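Local atomic coordinates of aminotransferase, class V family protein (PDB entry 5F8V), a protein that probably catalyses the pyridoxal-phosphate-dependent transfer of the amino group from O-phospho-L-serine to 2-oxoglutarate, a step of serine biosynthesis. Residues L21-E27 / Y252-H256; F73-A78 / A207-V211; S180-R185 / S301-M305. All blocks are in the same frame, centred on the assembly; numbering follows the deposited sequence.

Interaction 1 (L21-E27 / Y252-H256); sequences LERAAAE and YFANH
Helix segments 21-26 and 252-256 pass at 135°, their axes 10.5 Å apart at the closest, and Leu21, Ala24 and, just past the helix end, Glu27 meet Tyr252, Phe253 and His256. Glu27 is the first residue beyond its helix. Its CG stands between the backbone N and the carbonyl carbon (chi1 74°), and the extended chain beyond it carries the carboxylate to the two polar rings. OE1 accepts two hydrogen bonds. Tyr252 OH donates to Glu27 OE1 over 2.6 Å, on the anti lone pair. His256 NE2 donates to the same Glu27 OE1 over 2.9 Å, nearly along the C-O axis and close to the imidazole plane. The His256 ring also lays CD2 over one face of the Tyr252 ring, toward its rim. Two donors on one oxygen probably favour a charged carboxylate. Two waters extend the network. One takes a hydrogen bond from Arg23 NH1, donates to His256 O and is bonded to His256 ND1. The other donates to both Ala24 O and Tyr252 OH. Arg23 NH2 also forms salt bridges to Glu19 and Glu263. The apolar half lies beside Phe253. Ala24 CB sits at the ring edge, 3.8 Å from Phe253 CE2, and Leu21 CD2 is 3.8 Å from Phe253 CZ. Met28 of the second subunit packs on Ala24, so this helix also belongs to the dimer interface. The arrangement is a helix-helix packing contact, apolar on one side and closed on the other by a His-carboxylate hydrogen bond with a tyrosine sharing the acceptor.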
ATOM      1  N   LEU A  21       9.282  -2.113  17.558  1.00 17.04           N
ATOM      2  CA  LEU A  21       9.698  -3.351  16.901  1.00 16.65           C
ATOM      3  C   LEU A  21       9.576  -4.538  17.873  1.00 17.38           C
ATOM      4  O   LEU A  21       9.069  -5.606  17.509  1.00 16.83           O
ATOM      5  CB  LEU A  21      11.121  -3.222  16.351  1.00 16.34           C
ATOM      6  CG  LEU A  21      11.361  -2.139  15.291  1.00 16.20           C
ATOM      7  CD1 LEU A  21      12.848  -1.878  15.103  1.00 16.49           C
ATOM      8  CD2 LEU A  21      10.701  -2.489  13.962  1.00 16.15           C
ATOM      9  N   GLU A  22      10.011  -4.335  19.117  1.00 18.79           N
ATOM     10  CA  GLU A  22       9.937  -5.384  20.145  1.00 19.47           C
ATOM     11  C   GLU A  22       8.496  -5.751  20.505  1.00 19.92           C
ATOM     12  O   GLU A  22       8.178  -6.930  20.638  1.00 19.90           O
ATOM     13  CB  GLU A  22      10.713  -4.967  21.396  1.00 20.40           C
ATOM     14  CG  GLU A  22      12.213  -4.934  21.152  1.00 21.38           C
ATOM     15  CD  GLU A  22      13.013  -4.318  22.283  1.00 22.87           C
ATOM     16  OE1 GLU A  22      12.452  -3.530  23.081  1.00 23.79           O
ATOM     17  OE2 GLU A  22      14.224  -4.618  22.350  1.00 23.57           O
ATOM     18  N   ARG A  23       7.638  -4.740  20.657  1.00 20.60           N
ATOM     19  CA  ARG A  23       6.204  -4.948  20.896  1.00 21.70           C
ATOM     20  C   ARG A  23       5.557  -5.745  19.751  1.00 21.05           C
ATOM     21  O   ARG A  23       4.822  -6.701  19.996  1.00 20.37           O
ATOM     22  CB  ARG A  23       5.468  -3.611  21.102  1.00 22.72           C
ATOM     23  CG  ARG A  23       5.738  -2.951  22.452  1.00 24.38           C
ATOM     24  CD  ARG A  23       5.465  -1.443  22.453  1.00 25.42           C
ATOM     25  NE  ARG A  23       5.959  -0.798  23.678  1.00 27.01           N
ATOM     26  CZ  ARG A  23       5.951   0.516  23.930  1.00 27.80           C
ATOM     27  NH1 ARG A  23       5.476   1.392  23.047  1.00 27.70           N
ATOM     28  NH2 ARG A  23       6.436   0.966  25.086  1.00 29.02           N
ATOM     29  N   ALA A  24       5.854  -5.366  18.510  1.00 20.61           N
ATOM     30  CA  ALA A  24       5.306  -6.063  17.334  1.00 20.08           C
ATOM     31  C   ALA A  24       5.744  -7.522  17.240  1.00 19.81           C
ATOM     32  O   ALA A  24       4.932  -8.402  16.942  1.00 19.33           O
ATOM     33  CB  ALA A  24       5.679  -5.326  16.060  1.00 20.42           C
ATOM     34  N   ALA A  25       7.023  -7.776  17.494  1.00 19.81           N
ATOM     35  CA  ALA A  25       7.553  -9.143  17.488  1.00 20.18           C
ATOM     36  C   ALA A  25       6.949 -10.015  18.602  1.00 20.95           C
ATOM     37  O   ALA A  25       6.599 -11.177  18.359  1.00 21.92           O
ATOM     38  CB  ALA A  25       9.069  -9.127  17.599  1.00 20.20           C
ATOM     39  N   ALA A  26       6.807  -9.455  19.803  1.00 20.49           N
ATOM     40  CA  ALA A  26       6.270 -10.199  20.953  1.00 20.96           C
ATOM     41  C   ALA A  26       4.816 -10.680  20.789  1.00 21.08           C
ATOM     42  O   ALA A  26       4.454 -11.714  21.335  1.00 19.86           O
ATOM     43  CB  ALA A  26       6.408  -9.383  22.231  1.00 20.91           C
ATOM     44  N   GLU A  27       3.992  -9.933  20.055  1.00 21.58           N
ATOM     45  CA  GLU A  27       2.597 -10.329  19.808  1.00 22.14           C
ATOM     46  C   GLU A  27       2.346 -10.811  18.362  1.00 22.28           C
ATOM     47  O   GLU A  27       1.196 -10.860  17.917  1.00 22.82           O
ATOM     48  CB  GLU A  27       1.653  -9.179  20.197  1.00 22.78           C
ATOM     49  CG  GLU A  27       1.615  -7.985  19.241  1.00 23.08           C
ATOM     50  CD  GLU A  27       1.016  -6.722  19.854  1.00 23.72           C
ATOM     51  OE1 GLU A  27       1.099  -5.663  19.202  1.00 24.65           O
ATOM     52  OE2 GLU A  27       0.468  -6.759  20.976  1.00 24.00           O
ATOM     53  N   TYR A 252      -1.886  -0.673  12.171  1.00 14.75           N
ATOM     54  CA  TYR A 252      -1.511  -1.242  13.476  1.00 15.29           C
ATOM     55  C   TYR A 252      -0.127  -0.762  13.932  1.00 15.55           C
ATOM     56  O   TYR A 252       0.051  -0.367  15.083  1.00 15.45           O
ATOM     57  CB  TYR A 252      -1.560  -2.789  13.413  1.00 15.64           C
ATOM     58  CG  TYR A 252      -0.606  -3.533  14.329  1.00 15.72           C
ATOM     59  CD1 TYR A 252      -0.979  -3.885  15.621  1.00 15.79           C
ATOM     60  CD2 TYR A 252       0.665  -3.911  13.888  1.00 15.87           C
ATOM     61  CE1 TYR A 252      -0.116  -4.577  16.449  1.00 15.92           C
ATOM     62  CE2 TYR A 252       1.541  -4.593  14.717  1.00 15.88           C
ATOM     63  CZ  TYR A 252       1.149  -4.924  15.996  1.00 16.04           C
ATOM     64  OH  TYR A 252       2.021  -5.607  16.810  1.00 16.19           O
ATOM     65  N   PHE A 253       0.850  -0.816  13.031  1.00 15.69           N
ATOM     66  CA  PHE A 253       2.210  -0.426  13.378  1.00 16.11           C
ATOM     67  C   PHE A 253       2.343   1.086  13.553  1.00 15.79           C
ATOM     68  O   PHE A 253       3.034   1.549  14.455  1.00 16.29           O
ATOM     69  CB  PHE A 253       3.235  -0.956  12.375  1.00 16.48           C
ATOM     70  CG  PHE A 253       4.629  -0.989  12.929  1.00 16.78           C
ATOM     71  CD1 PHE A 253       5.545   0.011  12.621  1.00 16.99           C
ATOM     72  CD2 PHE A 253       5.007  -1.992  13.808  1.00 16.77           C
ATOM     73  CE1 PHE A 253       6.827  -0.020  13.149  1.00 17.12           C
ATOM     74  CE2 PHE A 253       6.281  -2.019  14.349  1.00 17.06           C
ATOM     75  CZ  PHE A 253       7.190  -1.032  14.019  1.00 17.00           C
ATOM     76  N   ALA A 254       1.663   1.847  12.707  1.00 15.60           N
ATOM     77  CA  ALA A 254       1.558   3.285  12.890  1.00 15.18           C
ATOM     78  C   ALA A 254       1.029   3.631  14.276  1.00 15.16           C
ATOM     79  O   ALA A 254       1.585   4.493  14.955  1.00 14.37           O
ATOM     80  CB  ALA A 254       0.663   3.889  11.818  1.00 15.23           C
ATOM     81  N   ASN A 255      -0.022   2.925  14.696  1.00 15.40           N
ATOM     82  CA  ASN A 255      -0.640   3.127  16.007  1.00 15.89           C
ATOM     83  C   ASN A 255       0.330   2.874  17.160  1.00 15.76           C
ATOM     84  O   ASN A 255       0.315   3.596  18.160  1.00 15.61           O
ATOM     85  CB  ASN A 255      -1.896   2.252  16.155  1.00 16.46           C
ATOM     86  CG  ASN A 255      -2.757   2.636  17.350  1.00 17.38           C
ATOM     87  OD1 ASN A 255      -2.727   3.769  17.828  1.00 18.88           O
ATOM     88  ND2 ASN A 255      -3.553   1.689  17.822  1.00 18.12           N
ATOM     89  N   HIS A 256       1.174   1.858  17.014  1.00 15.65           N
ATOM     90  CA  HIS A 256       2.219   1.597  18.003  1.00 15.58           C
ATOM     91  C   HIS A 256       3.167   2.790  18.147  1.00 14.88           C
ATOM     92  O   HIS A 256       3.510   3.174  19.261  1.00 14.78           O
ATOM     93  CB  HIS A 256       3.000   0.317  17.681  1.00 15.70           C
ATOM     94  CG  HIS A 256       2.440  -0.907  18.328  1.00 16.43           C
ATOM     95  ND1 HIS A 256       2.345  -1.043  19.696  1.00 16.85           N
ATOM     96  CD2 HIS A 256       1.974  -2.066  17.802  1.00 16.89           C
ATOM     97  CE1 HIS A 256       1.826  -2.224  19.984  1.00 17.51           C
ATOM     98  NE2 HIS A 256       1.597  -2.867  18.852  1.00 17.35           N
TER
HETATM   99  O   HOH W   1       3.959   1.050  21.102  1.00 20.92           O
HETATM  100  O   HOH W   2       2.620  -7.972  15.537  1.00 12.84           O

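Interaction 2 (F73-A78 / A207-V211); sequences FVAGGA and AGMSV
Val74 and Ser210 form an antiparallel hydrogen-bonded pair between strands 69-75 and 209-215, at the edge, within this chain, of the seven-stranded mixed sheet of the PLP-dependent aminotransferase fold. Val74 N donates to Ser210 O over 2.9 Å, and Ser210 N returns a bond to Val74 O. Past the strand end, Gly76 N reaches Gly208 O at 2.7 Å from above the carbonyl plane. Gly76 and Gly208 both have backbone angles that suit glycine.

Met209 can be followed outward. Its CB lies 3.8 Å from Val74 O, and CG comes to 3.4 Å from the same Val74 O. The chain then bends at chi2 (-91°) and chi3, which brings SD to the edge of the Phe73 ring, 4.0 Å from Phe73 CD1. This is a Met-aromatic contact made in the ring plane. The terminal CE touches Ala254 of helix 248-263. Val211 CG2 lies alongside the same ring, 3.7 Å from Phe73 CE1.

Ala78 N, just after the N-cap residue Gly77, donates to phosphate oxygen OP1 of the cofactor-lysine adduct at position 202. Close by, Ser210 OG donates to Gly76 O over 2.6 Å, in the carbonyl plane and on a lone pair.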
ATOM      1  N   PHE A  73      -6.498   6.756   6.441  1.00 15.84           N
ATOM      2  CA  PHE A  73      -5.370   5.869   6.202  1.00 15.92           C
ATOM      3  C   PHE A  73      -5.656   5.241   4.856  1.00 15.74           C
ATOM      4  O   PHE A  73      -6.721   4.639   4.676  1.00 16.59           O
ATOM      5  CB  PHE A  73      -5.296   4.769   7.259  1.00 16.26           C
ATOM      6  CG  PHE A  73      -4.971   5.270   8.634  1.00 16.74           C
ATOM      7  CD1 PHE A  73      -3.664   5.597   8.971  1.00 16.97           C
ATOM      8  CD2 PHE A  73      -5.967   5.409   9.599  1.00 16.94           C
ATOM      9  CE1 PHE A  73      -3.353   6.058  10.244  1.00 17.47           C
ATOM     10  CE2 PHE A  73      -5.660   5.875  10.873  1.00 17.22           C
ATOM     11  CZ  PHE A  73      -4.356   6.199  11.196  1.00 17.36           C
ATOM     12  N   VAL A  74      -4.720   5.372   3.918  1.00 15.36           N
ATOM     13  CA  VAL A  74      -4.891   4.824   2.562  1.00 15.45           C
ATOM     14  C   VAL A  74      -3.697   3.994   2.106  1.00 16.20           C
ATOM     15  O   VAL A  74      -2.581   4.166   2.596  1.00 16.31           O
ATOM     16  CB  VAL A  74      -5.174   5.939   1.530  1.00 14.86           C
ATOM     17  CG1 VAL A  74      -6.572   6.492   1.759  1.00 14.45           C
ATOM     18  CG2 VAL A  74      -4.131   7.061   1.598  1.00 14.49           C
ATOM     19  N   ALA A  75      -3.955   3.064   1.190  1.00 16.84           N
ATOM     20  CA  ALA A  75      -2.895   2.317   0.527  1.00 17.15           C
ATOM     21  C   ALA A  75      -2.163   3.276  -0.400  1.00 16.99           C
ATOM     22  O   ALA A  75      -2.765   4.208  -0.917  1.00 17.45           O
ATOM     23  CB  ALA A  75      -3.470   1.154  -0.267  1.00 17.39           C
ATOM     24  N   GLY A  76      -0.870   3.051  -0.596  1.00 16.79           N
ATOM     25  CA  GLY A  76      -0.073   3.852  -1.535  1.00 16.97           C
ATOM     26  C   GLY A  76       0.735   4.957  -0.867  1.00 16.59           C
ATOM     27  O   GLY A  76       0.309   5.543   0.126  1.00 16.33           O
ATOM     28  N   GLY A  77       1.906   5.236  -1.431  1.00 16.16           N
ATOM     29  CA  GLY A  77       2.815   6.239  -0.898  1.00 15.49           C
ATOM     30  C   GLY A  77       2.421   7.647  -1.287  1.00 15.32           C
ATOM     31  O   GLY A  77       1.357   7.881  -1.876  1.00 14.78           O
ATOM     32  N   ALA A  78       3.301   8.591  -0.973  1.00 15.01           N
ATOM     33  CA  ALA A  78       3.069   9.998  -1.256  1.00 14.81           C
ATOM     34  C   ALA A  78       2.860  10.287  -2.750  1.00 14.86           C
ATOM     35  O   ALA A  78       2.021  11.118  -3.103  1.00 14.59           O
ATOM     36  CB  ALA A  78       4.210  10.838  -0.708  1.00 15.05           C
ATOM     37  N   ALA A 207       6.352   1.519   4.716  1.00 16.76           N
ATOM     38  CA  ALA A 207       6.095   1.978   3.358  1.00 17.38           C
ATOM     39  C   ALA A 207       4.891   1.235   2.793  1.00 17.22           C
ATOM     40  O   ALA A 207       4.628   0.094   3.172  1.00 17.95           O
ATOM     41  CB  ALA A 207       7.310   1.751   2.475  1.00 17.22           C
ATOM     42  N   GLY A 208       4.183   1.895   1.886  1.00 17.51           N
ATOM     43  CA  GLY A 208       2.969   1.362   1.269  1.00 17.62           C
ATOM     44  C   GLY A 208       1.688   2.035   1.740  1.00 17.14           C
ATOM     45  O   GLY A 208       0.618   1.748   1.193  1.00 16.64           O
ATOM     46  N   MET A 209       1.793   2.926   2.734  1.00 16.29           N
ATOM     47  CA  MET A 209       0.636   3.566   3.360  1.00 15.71           C
ATOM     48  C   MET A 209       0.870   5.060   3.572  1.00 15.34           C
ATOM     49  O   MET A 209       1.986   5.482   3.890  1.00 15.37           O
ATOM     50  CB  MET A 209       0.331   2.900   4.711  1.00 15.89           C
ATOM     51  CG  MET A 209      -0.914   3.421   5.432  1.00 15.70           C
ATOM     52  SD  MET A 209      -0.621   4.791   6.569  1.00 16.14           S
ATOM     53  CE  MET A 209       0.053   3.891   7.960  1.00 15.75           C
ATOM     54  N   SER A 210      -0.200   5.842   3.409  1.00 14.42           N
ATOM     55  CA  SER A 210      -0.183   7.284   3.657  1.00 13.88           C
ATOM     56  C   SER A 210      -1.347   7.699   4.551  1.00 13.79           C
ATOM     57  O   SER A 210      -2.423   7.082   4.523  1.00 13.43           O
ATOM     58  CB  SER A 210      -0.282   8.071   2.344  1.00 13.64           C
ATOM     59  OG  SER A 210       0.778   7.772   1.452  1.00 13.52           O
ATOM     60  N   VAL A 211      -1.119   8.751   5.334  1.00 13.58           N
ATOM     61  CA  VAL A 211      -2.185   9.466   6.020  1.00 13.95           C
ATOM     62  C   VAL A 211      -2.599  10.640   5.146  1.00 14.40           C
ATOM     63  O   VAL A 211      -1.743  11.367   4.638  1.00 13.77           O
ATOM     64  CB  VAL A 211      -1.726   9.960   7.413  1.00 14.11           C
ATOM     65  CG1 VAL A 211      -2.590  11.102   7.934  1.00 14.04           C
ATOM     66  CG2 VAL A 211      -1.721   8.793   8.388  1.00 14.12           C
TER

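Interaction 3 (S180-R185 / S301-M305); sequences SNFLSR and SRMNM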
ATOM      1  N   SER A 180       8.039  13.958   5.120  1.00 12.86           N
ATOM      2  CA  SER A 180       9.276  13.847   5.898  1.00 12.91           C
ATOM      3  C   SER A 180       9.311  14.625   7.219  1.00 12.78           C
ATOM      4  O   SER A 180      10.335  14.607   7.901  1.00 13.12           O
ATOM      5  CB  SER A 180      10.459  14.255   5.018  1.00 13.02           C
ATOM      6  OG  SER A 180      10.258  15.548   4.483  1.00 12.95           O
ATOM      7  N   ASN A 181       8.228  15.309   7.596  1.00 12.74           N
ATOM      8  CA  ASN A 181       8.173  15.941   8.928  1.00 12.74           C
ATOM      9  C   ASN A 181       6.858  15.749   9.710  1.00 12.81           C
ATOM     10  O   ASN A 181       6.617  16.437  10.711  1.00 12.32           O
ATOM     11  CB  ASN A 181       8.595  17.426   8.840  1.00 12.59           C
ATOM     12  CG  ASN A 181       7.481  18.352   8.362  1.00 12.71           C
ATOM     13  OD1 ASN A 181       6.442  17.914   7.885  1.00 13.06           O
ATOM     14  ND2 ASN A 181       7.712  19.652   8.486  1.00 13.00           N
ATOM     15  N   PHE A 182       6.041  14.787   9.280  1.00 13.23           N
ATOM     16  CA  PHE A 182       4.735  14.550   9.896  1.00 13.58           C
ATOM     17  C   PHE A 182       4.937  14.002  11.286  1.00 13.67           C
ATOM     18  O   PHE A 182       5.681  13.035  11.458  1.00 14.27           O
ATOM     19  CB  PHE A 182       3.918  13.544   9.080  1.00 13.66           C
ATOM     20  CG  PHE A 182       2.465  13.485   9.453  1.00 13.61           C
ATOM     21  CD1 PHE A 182       1.884  12.289   9.872  1.00 13.67           C
ATOM     22  CD2 PHE A 182       1.667  14.615   9.350  1.00 13.53           C
ATOM     23  CE1 PHE A 182       0.533  12.232  10.202  1.00 13.85           C
ATOM     24  CE2 PHE A 182       0.319  14.567   9.676  1.00 13.62           C
ATOM     25  CZ  PHE A 182      -0.249  13.375  10.101  1.00 13.75           C
ATOM     26  N   LEU A 183       4.280  14.625  12.261  1.00 13.66           N
ATOM     27  CA  LEU A 183       4.378  14.264  13.691  1.00 13.65           C
ATOM     28  C   LEU A 183       5.778  14.498  14.292  1.00 13.30           C
ATOM     29  O   LEU A 183       6.144  13.885  15.299  1.00 12.95           O
ATOM     30  CB  LEU A 183       3.888  12.829  13.945  1.00 13.78           C
ATOM     31  CG  LEU A 183       2.501  12.500  13.377  1.00 13.95           C
ATOM     32  CD1 LEU A 183       2.299  11.001  13.304  1.00 14.11           C
ATOM     33  CD2 LEU A 183       1.402  13.158  14.212  1.00 14.19           C
ATOM     34  N   SER A 184       6.541  15.408  13.680  1.00 13.49           N
ATOM     35  CA  SER A 184       7.812  15.863  14.232  1.00 13.55           C
ATOM     36  C   SER A 184       7.616  17.149  15.023  1.00 13.67           C
ATOM     37  O   SER A 184       8.545  17.600  15.685  1.00 13.63           O
ATOM     38  CB  SER A 184       8.831  16.082  13.114  1.00 13.64           C
ATOM     39  OG  SER A 184       8.542  17.252  12.372  1.00 13.91           O
ATOM     40  N   ARG A 185       6.417  17.739  14.933  1.00 13.79           N
ATOM     41  CA  ARG A 185       6.065  18.954  15.659  1.00 14.37           C
ATOM     42  C   ARG A 185       4.547  19.211  15.625  1.00 14.77           C
ATOM     43  O   ARG A 185       3.834  18.612  14.812  1.00 14.48           O
ATOM     44  CB  ARG A 185       6.800  20.159  15.067  1.00 14.31           C
ATOM     45  CG  ARG A 185       6.597  20.330  13.575  1.00 14.46           C
ATOM     46  CD  ARG A 185       7.339  21.556  13.092  1.00 14.68           C
ATOM     47  NE  ARG A 185       7.098  21.823  11.679  1.00 14.76           N
ATOM     48  CZ  ARG A 185       7.844  22.633  10.920  1.00 15.06           C
ATOM     49  NH1 ARG A 185       8.891  23.291  11.425  1.00 14.98           N
ATOM     50  NH2 ARG A 185       7.534  22.799   9.640  1.00 14.95           N
ATOM     51  N   SER A 301      16.219  22.465   7.721  1.00 14.39           N
ATOM     52  CA  SER A 301      15.414  21.346   8.174  1.00 14.11           C
ATOM     53  C   SER A 301      15.942  20.761   9.478  1.00 14.53           C
ATOM     54  O   SER A 301      17.160  20.650   9.675  1.00 13.69           O
ATOM     55  CB  SER A 301      15.377  20.265   7.097  1.00 13.98           C
ATOM     56  OG  SER A 301      14.678  19.108   7.508  1.00 14.17           O
ATOM     57  N   ARG A 302      15.011  20.403  10.368  1.00 14.52           N
ATOM     58  CA  ARG A 302      15.340  19.641  11.564  1.00 15.32           C
ATOM     59  C   ARG A 302      15.481  18.157  11.241  1.00 15.92           C
ATOM     60  O   ARG A 302      16.073  17.429  12.021  1.00 17.47           O
ATOM     61  CB  ARG A 302      14.261  19.793  12.646  1.00 15.14           C
ATOM     62  CG  ARG A 302      14.018  21.217  13.140  1.00 15.37           C
ATOM     63  CD  ARG A 302      12.641  21.381  13.788  1.00 15.21           C
ATOM     64  NE  ARG A 302      11.600  20.891  12.883  1.00 14.72           N
ATOM     65  CZ  ARG A 302      10.769  19.872  13.111  1.00 14.84           C
ATOM     66  NH1 ARG A 302      10.736  19.237  14.282  1.00 15.00           N
ATOM     67  NH2 ARG A 302       9.919  19.506  12.147  1.00 14.53           N
ATOM     68  N   MET A 303      14.903  17.712  10.124  1.00 17.03           N
ATOM     69  CA  MET A 303      14.754  16.294   9.795  1.00 17.28           C
ATOM     70  C   MET A 303      15.825  15.772   8.837  1.00 17.59           C
ATOM     71  O   MET A 303      16.229  14.619   8.940  1.00 17.69           O
ATOM     72  CB  MET A 303      13.382  16.047   9.158  1.00 17.93           C
ATOM     73  CG  MET A 303      12.168  16.400  10.016  1.00 18.58           C
ATOM     74  SD  MET A 303      11.875  15.235  11.375  1.00 20.27           S
ATOM     75  CE  MET A 303      12.722  16.095  12.692  1.00 19.42           C
ATOM     76  N   ASN A 304      16.255  16.605   7.890  1.00 17.57           N
ATOM     77  CA  ASN A 304      17.220  16.202   6.869  1.00 17.19           C
ATOM     78  C   ASN A 304      18.297  17.268   6.755  1.00 18.08           C
ATOM     79  O   ASN A 304      18.005  18.427   6.449  1.00 18.82           O
ATOM     80  CB  ASN A 304      16.521  15.997   5.525  1.00 16.20           C
ATOM     81  CG  ASN A 304      15.324  15.061   5.620  1.00 15.74           C
ATOM     82  OD1 ASN A 304      14.193  15.513   5.840  1.00 14.48           O
ATOM     83  ND2 ASN A 304      15.569  13.746   5.503  1.00 15.29           N
ATOM     84  N   MET A 305      19.539  16.874   7.016  1.00 18.22           N
ATOM     85  CA  MET A 305      20.654  17.794   7.102  1.00 18.79           C
ATOM     86  C   MET A 305      21.677  17.417   6.049  1.00 18.37           C
ATOM     87  O   MET A 305      22.604  16.669   6.350  1.00 17.15           O
ATOM     88  CB  MET A 305      21.268  17.717   8.505  1.00 20.03           C
ATOM     89  CG  MET A 305      20.401  18.385   9.556  1.00 21.18           C
ATOM     90  SD  MET A 305      20.154  17.456  11.058  1.00 23.53           S
ATOM     91  CE  MET A 305      18.753  16.431  10.635  1.00 23.49           C
TER
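Hydrogen bonds from Arg302 to Ser184 carry most of the polar contact between 180-185 and 301-305. The arginine grips the serine end-on with two nitrogens. NH2 of Arg302 donates to Ser184 OG over 2.7 Å, nearly straight (166°) and close to the guanidinium plane. NH1 of Arg302 donates to Ser184 O over 3.1 Å, from above the carbonyl plane. The bend at chi3 (-53°) turns the guanidinium back toward the serine. Ser184 OG in turn donates to Asn181 O, which also accepts from Ser184 N on the same face of its plane. These two bonds brace the type II beta turn of residues 181-184, in the loop between strands 174-177 and 193-199 of the large sheet. Within 301-305, Ser301 OG accepts from the backbone N of Met303 and of Asn304, as an ST turn and an ST motif, just as strand 304-307 of the small two-stranded sheet begins.

Charged groups come next. The guanidinium planes of Arg185 and Arg302 are 10° apart. Arg185 CD, not its guanidinium, lies closest, toward the rim of one Arg302 face, 3.4 Å from Arg302 NH2. Arg185 NH2 is hydrogen-bonded to Phe164 O and salt-bridged to Asp155. Glu163 and Asp271 bridge to Arg302. These acids probably offset the two like charges.

Van der Waals packing falls to Met303. Its CE lies over the rim of the guanidinium face opposite Arg185 CD. Met303 SD rests 3.6 Å from Ser184 CB, and Met303 CG lies 3.9 Å from Asn181 CB. Met303 CG comes within 3.3 Å of the carbonyl Ser180 O.

The segments come along the chain as 21-27, 73-78, 180-185, 207-211, 252-256 and 301-305. Interaction 2 is nested within the loop closed by interaction 1, while interaction 3 crosses both. Centres of interactions 1 and 2 lie about 18 Å apart, as do those of 2 and 3; those of 1 and 3 are about 23 Å apart. Interaction 2 touches both others: the tip of Met209 reaches the helix of interaction 1, and Val211 CG1 meets Phe182 CZ at 3.9 Å. The large sheet therefore links helix 248-263 to the loop facing the small sheet. Interactions 1 and 2 also touch the second subunit, placing the cofactor-side sheet edge near the dimer interface.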